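Local coordinates for GGDEF and EAL domain-containing protein (Vibrio cholerae O1 str. 2010EL-1786, PDB 6PWK) that probably serves as a c-di-GMP receptor that controls large adhesins, and hence cell adhesion and biofilm formation, through its GGDEF and EAL domains, at residues G45-L50 with G98-N103; G138-K143 with D156-K161; L152-N157 with G171-D176. All blocks are in the same frame, centred on the assembly; numbering follows the deposited sequence.

Interaction 1 (G45-L50 with G98-N103); sequences GGVAIL and GIIMPN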
loop_
_atom_site.group_PDB
_atom_site.type_symbol
_atom_site.label_atom_id
_atom_site.label_comp_id
_atom_site.label_asym_id
_atom_site.label_seq_id
_atom_site.Cartn_x
_atom_site.Cartn_y
_atom_site.Cartn_z
ATOM N N GLY A 45 -7.257 -9.245 -36.409
ATOM C CA GLY A 45 -7.021 -10.229 -35.382
ATOM C C GLY A 45 -7.611 -9.774 -34.068
ATOM O O GLY A 45 -8.486 -8.909 -34.028
ATOM N N GLY A 46 -7.116 -10.368 -32.979
ATOM C CA GLY A 46 -7.617 -10.069 -31.658
ATOM C C GLY A 46 -6.492 -9.855 -30.664
ATOM O O GLY A 46 -5.316 -10.100 -30.949
ATOM N N VAL A 47 -6.884 -9.396 -29.479
ATOM C CA VAL A 47 -5.951 -9.074 -28.409
ATOM C C VAL A 47 -6.605 -9.472 -27.090
ATOM O O VAL A 47 -7.829 -9.405 -26.937
ATOM C CB VAL A 47 -5.563 -7.573 -28.445
ATOM C CG1 VAL A 47 -6.531 -6.716 -27.638
ATOM C CG2 VAL A 47 -4.138 -7.374 -27.992
ATOM N N ALA A 48 -5.785 -9.926 -26.144
ATOM C CA ALA A 48 -6.298 -10.492 -24.905
ATOM C C ALA A 48 -5.390 -10.127 -23.741
ATOM O O ALA A 48 -4.193 -9.884 -23.918
ATOM C CB ALA A 48 -6.435 -12.018 -24.996
ATOM N N ILE A 49 -5.976 -10.097 -22.544
ATOM C CA ILE A 49 -5.248 -9.825 -21.312
ATOM C C ILE A 49 -5.695 -10.831 -20.257
ATOM O O ILE A 49 -6.893 -11.098 -20.109
ATOM C CB ILE A 49 -5.458 -8.378 -20.819
ATOM C CG1 ILE A 49 -4.597 -8.099 -19.586
ATOM C CG2 ILE A 49 -6.928 -8.098 -20.525
ATOM C CD1 ILE A 49 -4.679 -6.671 -19.100
ATOM N N LEU A 50 -4.729 -11.402 -19.544
ATOM C CA LEU A 50 -4.984 -12.382 -18.498
ATOM C C LEU A 50 -4.376 -11.873 -17.203
ATOM O O LEU A 50 -3.174 -11.596 -17.149
ATOM C CB LEU A 50 -4.391 -13.744 -18.868
ATOM C CG LEU A 50 -4.405 -14.801 -17.763
ATOM C CD1 LEU A 50 -5.824 -15.260 -17.484
ATOM C CD2 LEU A 50 -3.512 -15.981 -18.122
ATOM N N GLY A 98 -0.264 -9.856 -21.444
ATOM C CA GLY A 98 -0.842 -9.420 -22.706
ATOM C C GLY A 98 -0.605 -10.442 -23.803
ATOM O O GLY A 98 0.431 -11.107 -23.839
ATOM N N ILE A 99 -1.580 -10.562 -24.703
ATOM C CA ILE A 99 -1.542 -11.545 -25.779
ATOM C C ILE A 99 -2.056 -10.899 -27.058
ATOM O O ILE A 99 -3.107 -10.249 -27.049
ATOM C CB ILE A 99 -2.377 -12.796 -25.430
ATOM C CG1 ILE A 99 -1.778 -13.511 -24.217
ATOM C CG2 ILE A 99 -2.448 -13.736 -26.615
ATOM C CD1 ILE A 99 -2.725 -14.468 -23.546
ATOM N N ILE A 100 -1.315 -11.070 -28.151
ATOM C CA ILE A 100 -1.701 -10.579 -29.468
ATOM C C ILE A 100 -1.889 -11.779 -30.383
ATOM O O ILE A 100 -1.006 -12.640 -30.473
ATOM C CB ILE A 100 -0.652 -9.613 -30.048
ATOM C CG1 ILE A 100 -0.300 -8.527 -29.033
ATOM C CG2 ILE A 100 -1.164 -8.986 -31.333
ATOM C CD1 ILE A 100 0.814 -7.610 -29.486
ATOM N N MET A 101 -3.036 -11.836 -31.059
ATOM C CA MET A 101 -3.391 -12.950 -31.936
ATOM C C MET A 101 -3.790 -12.402 -33.300
ATOM O O MET A 101 -4.970 -12.115 -33.547
ATOM C CB MET A 101 -4.516 -13.784 -31.330
ATOM C CG MET A 101 -4.144 -14.464 -30.023
ATOM S SD MET A 101 -5.552 -14.632 -28.915
ATOM C CE MET A 101 -5.911 -12.910 -28.575
ATOM N N PRO A 102 -2.835 -12.242 -34.211
ATOM C CA PRO A 102 -3.155 -11.698 -35.533
ATOM C C PRO A 102 -3.799 -12.742 -36.435
ATOM O O PRO A 102 -3.615 -13.950 -36.275
ATOM C CB PRO A 102 -1.788 -11.273 -36.088
ATOM C CG PRO A 102 -0.849 -11.307 -34.908
ATOM C CD PRO A 102 -1.387 -12.366 -34.006
ATOM N N ASN A 103 -4.565 -12.234 -37.404
ATOM C CA ASN A 103 -5.219 -13.056 -38.424
ATOM C C ASN A 103 -6.175 -14.070 -37.799
ATOM O O ASN A 103 -6.234 -15.230 -38.209
ATOM C CB ASN A 103 -4.188 -13.756 -39.313
ATOM C CG ASN A 103 -3.072 -12.829 -39.751
ATOM O OD1 ASN A 103 -1.893 -13.144 -39.600
ATOM N ND2 ASN A 103 -3.442 -11.672 -40.288
#
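G46 and M101 face each other as an antiparallel hydrogen-bonded pair: G46 N donates to M101 O at 2.8 Å (170° at the hydrogen), and M101 N returns a bond to G46 O at 2.9 Å. Two residues along, A48 and I99 repeat the pattern, A48 N reaching I99 O at 2.8 Å and I99 N bonding back to A48 O. The four bonds, together with the 170° between the strand directions, identify a regular antiparallel ladder, part of the central sheet of the GGDEF domain.

Side chains then pair by face. On one, the methyl of A48 is a small platform: M101 CE ends 3.7 Å from A48 CB, while I99 CB stands 4.2 Å from the same CB. M101 gets there by bending; its CG lies anti to the carbonyl carbon (chi1 -64°), and further turns at chi2 and chi3 bring the methyl back over the neighbouring strand. The other face carries V47 and I100, whose branches cross obliquely with V47 CG2 4.1 Å from I100 CG1. At the far end G45 CA comes within 4.1 Å of P102 CA, a close pairing at a residue with no side chain.

Outside the pair, helix 106-118 packs on I99 and M101 through I116, L109 and V112. Helix 28-41 lies against V47 and I100 through Y31, and strand 136-142 continues the sheet beyond strand 45-51.

Interaction 2 (G138-K143 with D156-K161); sequences GVVSNK and DNALAK. With C2E (9,9'-[(2R,3R,3aS,5S,7aR,9R,10R,10aS,12S,14aR)-3,5,10,12-tetrahydroxy-5,12-dioxidooctahydro-2H,7H-difuro[3,2-d:3',2'-j][1,3,7,9,2,8]tetraoxadiphosphacyclododecine-2,9-diyl]bis(2-amino-1,9-dihydro-6H-purin-6-one)), chain D.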
loop_
_atom_site.group_PDB
_atom_site.type_symbol
_atom_site.label_atom_id
_atom_site.label_comp_id
_atom_site.label_asym_id
_atom_site.label_seq_id
_atom_site.Cartn_x
_atom_site.Cartn_y
_atom_site.Cartn_z
ATOM N N GLY A 138 -9.758 -11.143 -20.273
ATOM C CA GLY A 138 -10.466 -10.240 -21.159
ATOM C C GLY A 138 -9.892 -10.345 -22.563
ATOM O O GLY A 138 -8.673 -10.327 -22.747
ATOM N N VAL A 139 -10.783 -10.476 -23.542
ATOM C CA VAL A 139 -10.397 -10.613 -24.941
ATOM C C VAL A 139 -11.196 -9.613 -25.765
ATOM O O VAL A 139 -12.389 -9.402 -25.518
ATOM C CB VAL A 139 -10.610 -12.055 -25.457
ATOM C CG1 VAL A 139 -9.828 -13.049 -24.611
ATOM C CG2 VAL A 139 -12.077 -12.425 -25.453
ATOM N N VAL A 140 -10.530 -8.967 -26.722
ATOM C CA VAL A 140 -11.197 -8.077 -27.665
ATOM C C VAL A 140 -10.746 -8.432 -29.074
ATOM O O VAL A 140 -9.590 -8.811 -29.294
ATOM C CB VAL A 140 -10.945 -6.578 -27.359
ATOM C CG1 VAL A 140 -10.440 -6.376 -25.940
ATOM C CG2 VAL A 140 -10.011 -5.936 -28.382
ATOM N N SER A 141 -11.676 -8.340 -30.020
ATOM C CA SER A 141 -11.396 -8.550 -31.432
ATOM C C SER A 141 -11.398 -7.202 -32.140
ATOM O O SER A 141 -12.353 -6.429 -32.007
ATOM C CB SER A 141 -12.427 -9.479 -32.069
ATOM O OG SER A 141 -13.689 -8.844 -32.170
ATOM N N ASN A 142 -10.332 -6.925 -32.885
ATOM C CA ASN A 142 -10.200 -5.661 -33.600
ATOM C C ASN A 142 -10.916 -5.791 -34.937
ATOM O O ASN A 142 -10.403 -6.408 -35.873
ATOM C CB ASN A 142 -8.731 -5.294 -33.786
ATOM C CG ASN A 142 -8.530 -3.812 -34.035
ATOM O OD1 ASN A 142 -9.305 -2.982 -33.562
ATOM N ND2 ASN A 142 -7.484 -3.472 -34.780
ATOM N N LYS A 143 -12.113 -5.213 -35.024
ATOM C CA LYS A 143 -12.899 -5.202 -36.252
ATOM C C LYS A 143 -13.048 -3.801 -36.830
ATOM O O LYS A 143 -13.811 -3.608 -37.782
ATOM C CB LYS A 143 -14.273 -5.832 -36.007
ATOM C CG LYS A 143 -14.215 -7.252 -35.451
ATOM C CD LYS A 143 -15.503 -8.012 -35.731
ATOM C CE LYS A 143 -15.513 -9.381 -35.065
ATOM N NZ LYS A 143 -15.944 -9.313 -33.640
ATOM N N ASP A 156 -9.007 -3.239 -21.023
ATOM C CA ASP A 156 -9.240 -3.028 -19.598
ATOM C C ASP A 156 -10.720 -3.160 -19.254
ATOM O O ASP A 156 -11.074 -3.732 -18.216
ATOM C CB ASP A 156 -8.710 -1.654 -19.185
ATOM C CG ASP A 156 -8.457 -1.546 -17.695
ATOM O OD1 ASP A 156 -8.407 -2.594 -17.020
ATOM O OD2 ASP A 156 -8.306 -0.409 -17.200
ATOM N N ASN A 157 -11.600 -2.631 -20.109
ATOM C CA ASN A 157 -13.033 -2.744 -19.858
ATOM C C ASN A 157 -13.524 -4.175 -20.036
ATOM O O ASN A 157 -14.438 -4.608 -19.322
ATOM C CB ASN A 157 -13.806 -1.797 -20.777
ATOM C CG ASN A 157 -13.644 -0.342 -20.384
ATOM O OD1 ASN A 157 -14.476 0.214 -19.667
ATOM N ND2 ASN A 157 -12.569 0.282 -20.850
ATOM N N ALA A 158 -12.939 -4.922 -20.975
ATOM C CA ALA A 158 -13.300 -6.328 -21.119
ATOM C C ALA A 158 -12.855 -7.133 -19.906
ATOM O O ALA A 158 -13.561 -8.049 -19.468
ATOM C CB ALA A 158 -12.691 -6.900 -22.399
ATOM N N LEU A 159 -11.688 -6.804 -19.349
ATOM C CA LEU A 159 -11.231 -7.481 -18.140
ATOM C C LEU A 159 -12.160 -7.192 -16.969
ATOM O O LEU A 159 -12.437 -8.078 -16.152
ATOM C CB LEU A 159 -9.799 -7.057 -17.816
ATOM C CG LEU A 159 -9.116 -7.773 -16.651
ATOM C CD1 LEU A 159 -9.106 -9.273 -16.890
ATOM C CD2 LEU A 159 -7.702 -7.249 -16.461
ATOM N N ALA A 160 -12.654 -5.956 -16.872
ATOM C CA ALA A 160 -13.622 -5.628 -15.831
ATOM C C ALA A 160 -14.926 -6.388 -16.039
ATOM O O ALA A 160 -15.589 -6.777 -15.070
ATOM C CB ALA A 160 -13.875 -4.121 -15.806
ATOM N N LYS A 161 -15.308 -6.604 -17.299
ATOM C CA LYS A 161 -16.496 -7.397 -17.594
ATOM C C LYS A 161 -16.335 -8.830 -17.103
ATOM O O LYS A 161 -17.276 -9.421 -16.560
ATOM C CB LYS A 161 -16.775 -7.364 -19.095
ATOM C CG LYS A 161 -18.047 -8.068 -19.535
ATOM C CD LYS A 161 -18.201 -7.989 -21.047
ATOM C CE LYS A 161 -19.537 -8.548 -21.508
ATOM N NZ LYS A 161 -19.696 -8.435 -22.985
HETATM P P1 C2E D . -5.740 5.077 -17.728
HETATM O O2P C2E D . -5.279 4.462 -16.430
HETATM O O1P C2E D . -6.651 6.186 -17.298
HETATM O "O5'" C2E D . -4.574 5.877 -18.541
HETATM C "C5'" C2E D . -4.928 6.888 -19.430
HETATM C "C4'" C2E D . -3.556 7.347 -19.973
HETATM O "O4'" C2E D . -2.832 7.784 -18.980
HETATM C "C3'" C2E D . -2.810 6.052 -20.350
HETATM O "O3'" C2E D . -3.052 5.672 -21.620
HETATM C "C2'" C2E D . -1.322 6.397 -20.140
HETATM O "O2'" C2E D . -0.702 6.823 -21.428
HETATM C "C1'" C2E D . -1.302 7.449 -19.361
HETATM N N9 C2E D . -0.463 7.273 -18.202
HETATM C C8 C2E D . -1.365 6.504 -17.541
HETATM N N7 C2E D . -0.790 6.176 -16.357
HETATM C C5 C2E D . 0.423 6.733 -16.289
HETATM C C6 C2E D . 1.554 6.742 -15.232
HETATM O O6 C2E D . 1.449 6.164 -14.202
HETATM N N1 C2E D . 2.780 7.460 -15.464
HETATM C C2 C2E D . 2.971 8.186 -16.700
HETATM N N2 C2E D . 4.169 8.945 -17.043
HETATM N N3 C2E D . 1.892 8.161 -17.676
HETATM C C4 C2E D . 0.617 7.420 -17.442
HETATM P P11 C2E D . -2.496 4.133 -21.933
HETATM O O21 C2E D . -1.130 3.731 -21.423
HETATM O O11 C2E D . -2.353 4.051 -23.428
HETATM O O5A C2E D . -3.784 3.157 -21.572
HETATM C C5A C2E D . -5.047 3.768 -21.573
HETATM C C4A C2E D . -5.997 2.864 -20.898
HETATM O O4A C2E D . -5.741 1.613 -21.196
HETATM C C3A C2E D . -5.788 3.019 -19.238
HETATM O O3A C2E D . -6.673 4.094 -18.678
HETATM C C2A C2E D . -6.110 1.946 -18.761
HETATM O O2A C2E D . -7.598 1.948 -18.520
HETATM C C1A C2E D . -5.692 0.855 -19.887
HETATM N N91 C2E D . -4.497 0.346 -19.667
HETATM C C81 C2E D . -3.299 0.781 -20.093
HETATM N N71 C2E D . -2.386 -0.086 -19.623
HETATM C C51 C2E D . -3.020 -1.030 -18.930
HETATM C C61 C2E D . -2.521 -2.258 -18.177
HETATM O O61 C2E D . -1.363 -2.474 -18.164
HETATM N N11 C2E D . -3.418 -3.143 -17.494
HETATM C C21 C2E D . -4.831 -2.873 -17.513
HETATM N N21 C2E D . -5.758 -3.760 -16.822
HETATM N N31 C2E D . -5.300 -1.691 -18.240
HETATM C C41 C2E D . -4.352 -0.772 -18.952
#
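G138 and A158 bring strand and helix together in a beta-alpha-beta unit, in which strand 136-142 leads into helix 148-164 and then to strand 171-174. The axes of the two short segments approach to 6.6 Å, and the CA atoms of G138 and L159 to 4.2 Å; the absence of a side chain at G138 lets the helix backbone settle this close. A158 turns its methyl to the strand, where A158 CB lies 4.2 Å from V140 CG1 and also borders the backbone oxygen of V139. L159 comes alongside, with its CD1 3.9 Å from G138 N. No hydrogen bond joins the two segments, and the contact rests on van der Waals packing, much of it against the strand backbone.

The side chain of D156 leaves the helix away from the strand and belongs to the c-di-GMP pocket. D156 CB lies 3.5 Å from the ring nitrogen C2E N31, and CG, anti to the backbone N (chi1 -159°), brings the carboxylate alongside the base and its ribose. The two oxygens then divide the work. D156 OD1 accepts from the exocyclic amino group, C2E N21, at 2.9 Å with 160° at the hydrogen. D156 OD2 forms a salt bridge with K184 NZ, whose positive charge would probably favour an ionised carboxylate. At the very tip, D156 OD2 is hydrogen-bonded to the ribose hydroxyl C2E O2A at 2.8 Å.

Interaction 3 (L152-N157 with G171-D176); sequences LSLLDN and GFISSD. With C2E (9,9'-[(2R,3R,3aS,5S,7aR,9R,10R,10aS,12S,14aR)-3,5,10,12-tetrahydroxy-5,12-dioxidooctahydro-2H,7H-difuro[3,2-d:3',2'-j][1,3,7,9,2,8]tetraoxadiphosphacyclododecine-2,9-diyl]bis(2-amino-1,9-dihydro-6H-purin-6-one)), chain D.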
loop_
_atom_site.group_PDB
_atom_site.type_symbol
_atom_site.label_atom_id
_atom_site.label_comp_id
_atom_site.label_asym_id
_atom_site.label_seq_id
_atom_site.Cartn_x
_atom_site.Cartn_y
_atom_site.Cartn_z
ATOM N N LEU A 152 -6.042 -0.775 -25.566
ATOM C CA LEU A 152 -5.740 -0.982 -24.154
ATOM C C LEU A 152 -6.940 -0.640 -23.280
ATOM O O LEU A 152 -7.196 -1.316 -22.277
ATOM C CB LEU A 152 -4.520 -0.154 -23.745
ATOM C CG LEU A 152 -3.189 -0.537 -24.396
ATOM C CD1 LEU A 152 -2.074 0.396 -23.942
ATOM C CD2 LEU A 152 -2.835 -1.984 -24.094
ATOM N N SER A 153 -7.688 0.403 -23.645
ATOM C CA SER A 153 -8.912 0.725 -22.916
ATOM C C SER A 153 -9.964 -0.361 -23.099
ATOM O O SER A 153 -10.618 -0.769 -22.131
ATOM C CB SER A 153 -9.451 2.080 -23.373
ATOM O OG SER A 153 -8.573 3.128 -23.003
ATOM N N LEU A 154 -10.147 -0.835 -24.334
ATOM C CA LEU A 154 -11.055 -1.950 -24.575
ATOM C C LEU A 154 -10.614 -3.190 -23.810
ATOM O O LEU A 154 -11.446 -3.920 -23.259
ATOM C CB LEU A 154 -11.129 -2.249 -26.072
ATOM C CG LEU A 154 -11.985 -1.326 -26.936
ATOM C CD1 LEU A 154 -11.485 -1.332 -28.367
ATOM C CD2 LEU A 154 -13.436 -1.765 -26.878
ATOM N N LEU A 155 -9.305 -3.444 -23.775
ATOM C CA LEU A 155 -8.781 -4.590 -23.043
ATOM C C LEU A 155 -9.067 -4.464 -21.553
ATOM O O LEU A 155 -9.356 -5.460 -20.879
ATOM C CB LEU A 155 -7.278 -4.709 -23.306
ATOM C CG LEU A 155 -6.602 -6.073 -23.436
ATOM C CD1 LEU A 155 -7.504 -7.081 -24.114
ATOM C CD2 LEU A 155 -5.304 -5.925 -24.214
ATOM N N ASP A 156 -9.007 -3.239 -21.023
ATOM C CA ASP A 156 -9.240 -3.028 -19.598
ATOM C C ASP A 156 -10.720 -3.160 -19.254
ATOM O O ASP A 156 -11.074 -3.732 -18.216
ATOM C CB ASP A 156 -8.710 -1.654 -19.185
ATOM C CG ASP A 156 -8.457 -1.546 -17.695
ATOM O OD1 ASP A 156 -8.407 -2.594 -17.020
ATOM O OD2 ASP A 156 -8.306 -0.409 -17.200
ATOM N N ASN A 157 -11.600 -2.631 -20.109
ATOM C CA ASN A 157 -13.033 -2.744 -19.858
ATOM C C ASN A 157 -13.524 -4.175 -20.036
ATOM O O ASN A 157 -14.438 -4.608 -19.322
ATOM C CB ASN A 157 -13.806 -1.797 -20.777
ATOM C CG ASN A 157 -13.644 -0.342 -20.384
ATOM O OD1 ASN A 157 -14.476 0.214 -19.667
ATOM N ND2 ASN A 157 -12.569 0.282 -20.850
ATOM N N GLY A 171 -14.315 -12.242 -20.621
ATOM C CA GLY A 171 -15.052 -11.074 -21.057
ATOM C C GLY A 171 -14.679 -10.706 -22.480
ATOM O O GLY A 171 -13.511 -10.453 -22.780
ATOM N N PHE A 172 -15.682 -10.679 -23.353
ATOM C CA PHE A 172 -15.493 -10.419 -24.776
ATOM C C PHE A 172 -16.136 -9.090 -25.145
ATOM O O PHE A 172 -17.325 -8.878 -24.889
ATOM C CB PHE A 172 -16.089 -11.546 -25.623
ATOM C CG PHE A 172 -15.736 -11.465 -27.088
ATOM C CD1 PHE A 172 -16.423 -10.613 -27.941
ATOM C CD2 PHE A 172 -14.729 -12.256 -27.614
ATOM C CE1 PHE A 172 -16.099 -10.544 -29.282
ATOM C CE2 PHE A 172 -14.402 -12.191 -28.954
ATOM C CZ PHE A 172 -15.088 -11.335 -29.789
ATOM N N ILE A 173 -15.347 -8.203 -25.748
ATOM C CA ILE A 173 -15.834 -6.957 -26.328
ATOM C C ILE A 173 -15.237 -6.831 -27.721
ATOM O O ILE A 173 -14.029 -7.013 -27.897
ATOM C CB ILE A 173 -15.457 -5.731 -25.473
ATOM C CG1 ILE A 173 -16.027 -5.853 -24.060
ATOM C CG2 ILE A 173 -15.950 -4.451 -26.126
ATOM C CD1 ILE A 173 -15.750 -4.642 -23.189
ATOM N N SER A 174 -16.071 -6.527 -28.707
ATOM C CA SER A 174 -15.580 -6.296 -30.058
ATOM C C SER A 174 -15.275 -4.816 -30.245
ATOM O O SER A 174 -15.956 -3.952 -29.689
ATOM C CB SER A 174 -16.602 -6.764 -31.094
ATOM O OG SER A 174 -16.130 -6.531 -32.409
ATOM N N SER A 175 -14.234 -4.528 -31.033
ATOM C CA SER A 175 -13.788 -3.146 -31.197
ATOM C C SER A 175 -14.846 -2.267 -31.851
ATOM O O SER A 175 -14.768 -1.038 -31.747
ATOM C CB SER A 175 -12.500 -3.095 -32.020
ATOM O OG SER A 175 -12.786 -2.984 -33.403
ATOM N N ASP A 176 -15.830 -2.863 -32.518
ATOM C CA ASP A 176 -16.899 -2.122 -33.171
ATOM C C ASP A 176 -18.092 -1.877 -32.257
ATOM O O ASP A 176 -19.123 -1.383 -32.726
ATOM C CB ASP A 176 -17.351 -2.860 -34.437
ATOM C CG ASP A 176 -17.707 -4.317 -34.176
ATOM O OD1 ASP A 176 -17.923 -4.683 -33.002
ATOM O OD2 ASP A 176 -17.766 -5.102 -35.147
HETATM P P1 C2E D . -5.740 5.077 -17.728
HETATM O O2P C2E D . -5.279 4.462 -16.430
HETATM O O1P C2E D . -6.651 6.186 -17.298
HETATM O "O5'" C2E D . -4.574 5.877 -18.541
HETATM C "C5'" C2E D . -4.928 6.888 -19.430
HETATM C "C4'" C2E D . -3.556 7.347 -19.973
HETATM O "O4'" C2E D . -2.832 7.784 -18.980
HETATM C "C3'" C2E D . -2.810 6.052 -20.350
HETATM O "O3'" C2E D . -3.052 5.672 -21.620
HETATM C "C2'" C2E D . -1.322 6.397 -20.140
HETATM O "O2'" C2E D . -0.702 6.823 -21.428
HETATM C "C1'" C2E D . -1.302 7.449 -19.361
HETATM N N9 C2E D . -0.463 7.273 -18.202
HETATM C C8 C2E D . -1.365 6.504 -17.541
HETATM N N7 C2E D . -0.790 6.176 -16.357
HETATM C C5 C2E D . 0.423 6.733 -16.289
HETATM C C6 C2E D . 1.554 6.742 -15.232
HETATM O O6 C2E D . 1.449 6.164 -14.202
HETATM N N1 C2E D . 2.780 7.460 -15.464
HETATM C C2 C2E D . 2.971 8.186 -16.700
HETATM N N2 C2E D . 4.169 8.945 -17.043
HETATM N N3 C2E D . 1.892 8.161 -17.676
HETATM C C4 C2E D . 0.617 7.420 -17.442
HETATM P P11 C2E D . -2.496 4.133 -21.933
HETATM O O21 C2E D . -1.130 3.731 -21.423
HETATM O O11 C2E D . -2.353 4.051 -23.428
HETATM O O5A C2E D . -3.784 3.157 -21.572
HETATM C C5A C2E D . -5.047 3.768 -21.573
HETATM C C4A C2E D . -5.997 2.864 -20.898
HETATM O O4A C2E D . -5.741 1.613 -21.196
HETATM C C3A C2E D . -5.788 3.019 -19.238
HETATM O O3A C2E D . -6.673 4.094 -18.678
HETATM C C2A C2E D . -6.110 1.946 -18.761
HETATM O O2A C2E D . -7.598 1.948 -18.520
HETATM C C1A C2E D . -5.692 0.855 -19.887
HETATM N N91 C2E D . -4.497 0.346 -19.667
HETATM C C81 C2E D . -3.299 0.781 -20.093
HETATM N N71 C2E D . -2.386 -0.086 -19.623
HETATM C C51 C2E D . -3.020 -1.030 -18.930
HETATM C C61 C2E D . -2.521 -2.258 -18.177
HETATM O O61 C2E D . -1.363 -2.474 -18.164
HETATM N N11 C2E D . -3.418 -3.143 -17.494
HETATM C C21 C2E D . -4.831 -2.873 -17.513
HETATM N N21 C2E D . -5.758 -3.760 -16.822
HETATM N N31 C2E D . -5.300 -1.691 -18.240
HETATM C C41 C2E D . -4.352 -0.772 -18.952
#
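The backbone oxygen of S153 takes two bonds from N157, one of the two helix residues that meet I173. One is the helical bond, N157 N to S153 O at 2.9 Å. The other comes from the side chain: N157 ND2 reaches S153 O at 2.6 Å with 165° at the hydrogen, a shortness that carries no weight at this resolution. The amide holds its acceptor nearly within its own plane, yet the nitrogen stands well above the carbonyl plane of S153, 47° out of it. Further bonds run from N157 ND2 to L182 O and from W187 NE1 to N157 OD1, which together would fix which end of the amide is oxygen and which nitrogen.

Between helix and strand the meeting is apolar. L154 sends its two methyls to different partners: L154 CD2 rests 3.8 Å from I173 CG2, and L154 CD1 lies 4.1 Å from S175 CA. The longer branch of I173, with CG1 anti to the carbonyl carbon and extended at chi2 (-177°), places I173 CD1 3.9 Å from N157 C, against the helix backbone. I173 thus spans one turn of the helix, between L154 and N157. Beyond it S174 OG is hydrogen-bonded to D176 OD1 and to K143 NZ, while S175 OG accepts from K143 N.

The pocket for c-di-GMP lies on another side of the helix, where L152 CB approaches the ribose oxygen C2E O4A to 3.3 Å and S153 OG borders C2E C4A.

In the fold, strand 171-174 is one of the two outermost strands of its sheet within the chain and pairs in parallel with strand 136-142. Helix 148-164 meets it through L154 and N157, while L155 packs on V140, V47 and I49; helix 232-241 touches N157 through F237.

In the fold
The three contacts follow one sheet from strand 96-102 through 45-51 and 136-142 to 171-174. Interaction 1 joins the first two strands; interactions 2 and 3, whose centres lie 3 Å apart, lay helix 148-164 on the last two and share D156 and N157. Backbone bonds couple them, with I49 N 2.7 Å from G138 O and V139 N 2.8 Å from G171 O. L155 ties the helix back to interaction 1, L155 CG lying 3.6 Å from I49 CG2. All three contribute to one c-di-GMP pocket: I49 from interaction 1, L152, S153 and D156 from the helix. D68 of the second subunit also bonds this ligand, which therefore bridges the two chains.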